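Local coordinates for folylpolyglutamate synthase protein FOLC (PDB 2VOS) that probably catalyses the ATP-dependent addition of glutamate to dihydropteroate and to tetrahydrofolate, making dihydrofolate and folylpolyglutamates, at residues 150-153 / 154-158; 99-103 / 104-108. One frame throughout, in Å; residues are numbered along the deposited sequence.

Contact 1. Residues 150-153 / 154-158; sequences SKFE and VLTAM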
loop_
_atom_site.group_PDB
_atom_site.type_symbol
_atom_site.label_atom_id
_atom_site.label_comp_id
_atom_site.label_asym_id
_atom_site.label_seq_id
_atom_site.Cartn_x
_atom_site.Cartn_y
_atom_site.Cartn_z
ATOM N N SER A 150 -17.836 5.345 10.148
ATOM C CA SER A 150 -17.202 5.828 8.929
ATOM C C SER A 150 -17.186 4.730 7.893
ATOM O O SER A 150 -17.372 3.540 8.207
ATOM C CB SER A 150 -15.769 6.225 9.191
ATOM O OG SER A 150 -14.979 5.091 9.504
ATOM N N LYS A 151 -16.950 5.122 6.655
ATOM C CA LYS A 151 -16.818 4.144 5.601
ATOM C C LYS A 151 -15.660 3.160 5.869
ATOM O O LYS A 151 -15.804 1.951 5.664
ATOM C CB LYS A 151 -16.597 4.873 4.284
ATOM C CG LYS A 151 -16.242 3.906 3.196
ATOM C CD LYS A 151 -16.219 4.593 1.826
ATOM C CE LYS A 151 -16.110 3.449 0.733
ATOM N NZ LYS A 151 -16.009 4.032 -0.703
ATOM N N PHE A 152 -14.511 3.652 6.347
ATOM C CA PHE A 152 -13.437 2.749 6.670
ATOM C C PHE A 152 -13.823 1.733 7.773
ATOM O O PHE A 152 -13.494 0.513 7.689
ATOM C CB PHE A 152 -12.110 3.485 7.012
ATOM C CG PHE A 152 -10.927 2.514 7.108
ATOM C CD1 PHE A 152 -10.521 1.790 5.969
ATOM C CD2 PHE A 152 -10.288 2.263 8.330
ATOM C CE1 PHE A 152 -9.463 0.873 6.018
ATOM C CE2 PHE A 152 -9.242 1.354 8.398
ATOM C CZ PHE A 152 -8.819 0.641 7.251
ATOM N N GLU A 153 -14.512 2.193 8.813
ATOM C CA GLU A 153 -14.973 1.264 9.852
ATOM C C GLU A 153 -15.846 0.137 9.266
ATOM O O GLU A 153 -15.655 -1.031 9.564
ATOM C CB GLU A 153 -15.724 2.036 10.931
ATOM C CG GLU A 153 -14.768 2.751 11.852
ATOM C CD GLU A 153 -15.482 3.736 12.799
ATOM O OE1 GLU A 153 -16.702 3.930 12.696
ATOM O OE2 GLU A 153 -14.811 4.320 13.658
ATOM N N VAL A 154 -16.783 0.496 8.412
ATOM C CA VAL A 154 -17.635 -0.486 7.776
ATOM C C VAL A 154 -16.840 -1.434 6.852
ATOM O O VAL A 154 -17.060 -2.656 6.900
ATOM C CB VAL A 154 -18.805 0.188 7.026
ATOM C CG1 VAL A 154 -19.645 -0.881 6.342
ATOM C CG2 VAL A 154 -19.664 1.002 8.030
ATOM N N LEU A 155 -15.935 -0.897 6.017
ATOM C CA LEU A 155 -15.112 -1.761 5.180
ATOM C C LEU A 155 -14.315 -2.738 6.025
ATOM O O LEU A 155 -14.158 -3.911 5.685
ATOM C CB LEU A 155 -14.148 -0.936 4.339
ATOM C CG LEU A 155 -14.763 -0.112 3.229
ATOM C CD1 LEU A 155 -13.711 0.933 2.659
ATOM C CD2 LEU A 155 -15.354 -1.023 2.147
ATOM N N THR A 156 -13.821 -2.264 7.161
ATOM C CA THR A 156 -12.962 -3.090 7.990
ATOM C C THR A 156 -13.819 -4.191 8.602
ATOM O O THR A 156 -13.411 -5.342 8.632
ATOM C CB THR A 156 -12.295 -2.248 9.058
ATOM O OG1 THR A 156 -11.348 -1.377 8.400
ATOM C CG2 THR A 156 -11.544 -3.145 10.114
ATOM N N ALA A 157 -15.036 -3.851 9.029
ATOM C CA ALA A 157 -15.911 -4.858 9.565
ATOM C C ALA A 157 -16.297 -5.878 8.497
ATOM O O ALA A 157 -16.366 -7.081 8.753
ATOM C CB ALA A 157 -17.179 -4.206 10.169
HETATM N N MSE A 158 -16.570 -5.386 7.301
HETATM C CA MSE A 158 -16.809 -6.297 6.187
HETATM C C MSE A 158 -15.666 -7.278 5.967
HETATM O O MSE A 158 -15.900 -8.481 5.751
HETATM C CB MSE A 158 -17.088 -5.497 4.891
HETATM C CG MSE A 158 -18.445 -4.797 4.898
HETATM SE SE MSE A 158 -18.513 -3.554 3.364
HETATM C CE MSE A 158 -18.263 -4.784 1.895
#
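Phe152 and Thr156 meet one turn apart in the first turns of helix 151-165, which opens with a capping box. The helix belongs to the Mur ligase middle domain, of the P-loop NTPase clan. Ser150 is the N-cap. Its OG accepts from Glu153 N at 3.0 Å, and Glu153 OE1 accepts in return from Ser150 N at 3.1 Å. That second donor stands above the carboxylate plane. Glu153 OE2 forms a salt bridge with Arg49, so the box is tied to helix 48-56.

Thr156 can be followed outward. Its CB lies 3.3 Å from Phe152 O. OG1 sits beside the backbone N (chi1 -69°), which turns it back along the helix. There it donates to Phe152 O at 2.9 Å. Thr156 N donates to the same oxygen from the opposite face of the carbonyl plane. Two bonds thus grip this carbonyl, and the one from OG1 helps to hold the threonine rotamer. OG1 also lies over one face of the Phe152 ring, toward the rim, nearest CE2 and CZ.

Lys151 runs fully extended on another side of the helix. Its CG and CE pass Leu155 CD1, and NZ reaches Glu31 and Asp35 in salt bridges. Leu155 CG packs 3.4 Å from Lys151 O, the acceptor of Leu155 N. Ala157 turns to helix 48-56 and Leu155 to helix 117-140. At the first turn, Val154 CG2 lies 3.4 Å from Ser150 O, which also accepts from Val154 N at 3.1 Å.

Contact 2. Residues 99-103 / 104-108; sequences PHLQS and PVERI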
loop_
_atom_site.group_PDB
_atom_site.type_symbol
_atom_site.label_atom_id
_atom_site.label_comp_id
_atom_site.label_asym_id
_atom_site.label_seq_id
_atom_site.Cartn_x
_atom_site.Cartn_y
_atom_site.Cartn_z
ATOM N N PRO A 99 -5.284 2.035 0.218
ATOM C CA PRO A 99 -6.630 2.217 -0.334
ATOM C C PRO A 99 -6.819 1.238 -1.535
ATOM O O PRO A 99 -5.883 0.548 -1.887
ATOM C CB PRO A 99 -6.635 3.683 -0.841
ATOM C CG PRO A 99 -5.242 4.214 -0.647
ATOM C CD PRO A 99 -4.331 3.090 -0.159
ATOM N N HIS A 100 -7.976 1.202 -2.188
ATOM C CA HIS A 100 -8.069 0.465 -3.472
ATOM C C HIS A 100 -7.609 1.363 -4.649
ATOM O O HIS A 100 -7.706 2.619 -4.589
ATOM C CB HIS A 100 -9.485 -0.095 -3.719
ATOM C CG HIS A 100 -10.549 0.956 -3.936
ATOM N ND1 HIS A 100 -11.373 1.405 -2.925
ATOM C CD2 HIS A 100 -10.966 1.591 -5.065
ATOM C CE1 HIS A 100 -12.230 2.289 -3.420
ATOM N NE2 HIS A 100 -11.999 2.422 -4.717
ATOM N N LEU A 101 -7.071 0.730 -5.691
ATOM C CA LEU A 101 -6.675 1.397 -6.904
ATOM C C LEU A 101 -7.852 1.603 -7.831
ATOM O O LEU A 101 -8.097 2.728 -8.288
ATOM C CB LEU A 101 -5.693 0.520 -7.678
ATOM C CG LEU A 101 -4.221 0.504 -7.348
ATOM C CD1 LEU A 101 -3.584 -0.568 -8.188
ATOM C CD2 LEU A 101 -3.534 1.868 -7.657
ATOM N N GLN A 102 -8.540 0.508 -8.173
ATOM C CA GLN A 102 -9.633 0.587 -9.182
ATOM C C GLN A 102 -11.029 0.293 -8.668
ATOM O O GLN A 102 -12.006 0.981 -9.051
ATOM C CB GLN A 102 -9.352 -0.356 -10.336
ATOM C CG GLN A 102 -8.007 -0.150 -10.941
ATOM C CD GLN A 102 -7.663 -1.298 -11.862
ATOM O OE1 GLN A 102 -6.894 -2.231 -11.491
ATOM N NE2 GLN A 102 -8.188 -1.232 -13.101
ATOM N N SER A 103 -11.158 -0.727 -7.814
ATOM C CA SER A 103 -12.468 -1.149 -7.364
ATOM C C SER A 103 -12.390 -1.484 -5.885
ATOM O O SER A 103 -11.393 -2.022 -5.438
ATOM C CB SER A 103 -12.931 -2.373 -8.182
ATOM O OG SER A 103 -14.062 -2.966 -7.555
ATOM N N PRO A 104 -13.440 -1.168 -5.108
ATOM C CA PRO A 104 -13.307 -1.463 -3.709
ATOM C C PRO A 104 -13.217 -2.975 -3.397
ATOM O O PRO A 104 -12.792 -3.319 -2.288
ATOM C CB PRO A 104 -14.604 -0.883 -3.100
ATOM C CG PRO A 104 -15.562 -0.811 -4.201
ATOM C CD PRO A 104 -14.738 -0.545 -5.448
ATOM N N VAL A 105 -13.614 -3.874 -4.322
ATOM C CA VAL A 105 -13.411 -5.328 -4.059
ATOM C C VAL A 105 -11.949 -5.614 -3.723
ATOM O O VAL A 105 -11.627 -6.637 -3.061
ATOM C CB VAL A 105 -13.900 -6.280 -5.247
ATOM C CG1 VAL A 105 -15.332 -6.001 -5.569
ATOM C CG2 VAL A 105 -13.053 -6.152 -6.529
ATOM N N GLU A 106 -11.038 -4.733 -4.156
ATOM C CA GLU A 106 -9.625 -5.017 -3.942
ATOM C C GLU A 106 -9.323 -5.040 -2.445
ATOM O O GLU A 106 -8.272 -5.528 -2.029
ATOM C CB GLU A 106 -8.741 -3.907 -4.525
ATOM C CG GLU A 106 -8.634 -3.914 -6.062
ATOM C CD GLU A 106 -8.153 -2.534 -6.547
ATOM O OE1 GLU A 106 -7.202 -1.978 -5.928
ATOM O OE2 GLU A 106 -8.773 -1.977 -7.484
ATOM N N ARG A 107 -10.175 -4.389 -1.675
ATOM C CA ARG A 107 -9.910 -4.228 -0.210
ATOM C C ARG A 107 -10.148 -5.509 0.568
ATOM O O ARG A 107 -9.730 -5.583 1.708
ATOM C CB ARG A 107 -10.836 -3.171 0.404
ATOM C CG ARG A 107 -10.559 -1.784 -0.247
ATOM C CD ARG A 107 -11.648 -0.769 0.111
ATOM N NE ARG A 107 -11.190 0.583 -0.303
ATOM C CZ ARG A 107 -10.476 1.433 0.469
ATOM N NH1 ARG A 107 -10.131 1.127 1.747
ATOM N NH2 ARG A 107 -10.120 2.627 -0.042
ATOM N N ILE A 108 -10.827 -6.490 -0.029
ATOM C CA ILE A 108 -11.057 -7.760 0.673
ATOM C C ILE A 108 -10.737 -8.889 -0.270
ATOM O O ILE A 108 -11.446 -9.091 -1.260
ATOM C CB ILE A 108 -12.548 -7.888 1.136
ATOM C CG1 ILE A 108 -12.966 -6.607 1.893
ATOM C CG2 ILE A 108 -12.786 -9.236 1.928
ATOM C CD1 ILE A 108 -14.508 -6.468 2.172
HETATM O O HOH W 1 -6.757 -2.394 -1.874
#
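The carboxylate of Glu106 collects three backbone N-H groups of residues 101-103, closing a tight loop that ends in the 3-10 turn 104-107. OE1 accepts from Leu101 N at 2.7 Å on its syn side. OE2 takes two donors: Gln102 N at 2.6 Å on the syn lone pair, and Ser103 N at 2.7 Å from above the carboxylate plane. These bonds hold the carboxylate from turning and would probably favour its charged form. Glu106 N in turn donates to Ser103 O at 3.0 Å.

The second polar link is Arg107 NE to His100 ND1, 2.8 Å and nearly straight (164°). The donor lies in the ring plane, while ring and guanidinium planes stand 79° apart. His100 CG takes the crowded position between backbone N and carbonyl carbon (chi1 67°), which brings the ring over Pro104. Pro104 CB makes a CH-pi contact with one face of that ring.

Outward, Leu101 packs on helix 472-481, and Gln102 OE1 is hydrogen-bonded to Arg479 there. The side chain of Pro99, a residue preceded by a cis peptide bond, lies about 4 Å from a bound cobalt ion. Its CB meets Arg107 NH2 at 3.7 Å.

Overall arrangement
Along the chain, contact 2 comes first and is complete before contact 1 begins. It closes a tight turn within the connection from strand 93-96 to strand 108-110 of the mixed eight-stranded sheet. The chain then passes through strand 113-114 and helix 117-140 before contact 1 starts helix 151-165. The two are in series and neither encloses the other. Their centres are 13 Å apart, yet they touch: Leu155 CD1 packs on Arg107 CD at 3.7 Å, and Met158 CB, of a selenomethionine, on Ile108 CD1. Both reach helix 23-34. Contact 1 also joins helices 48-56 and 117-140, while contact 2 packs on helix 472-481 and lies beside the ADP site.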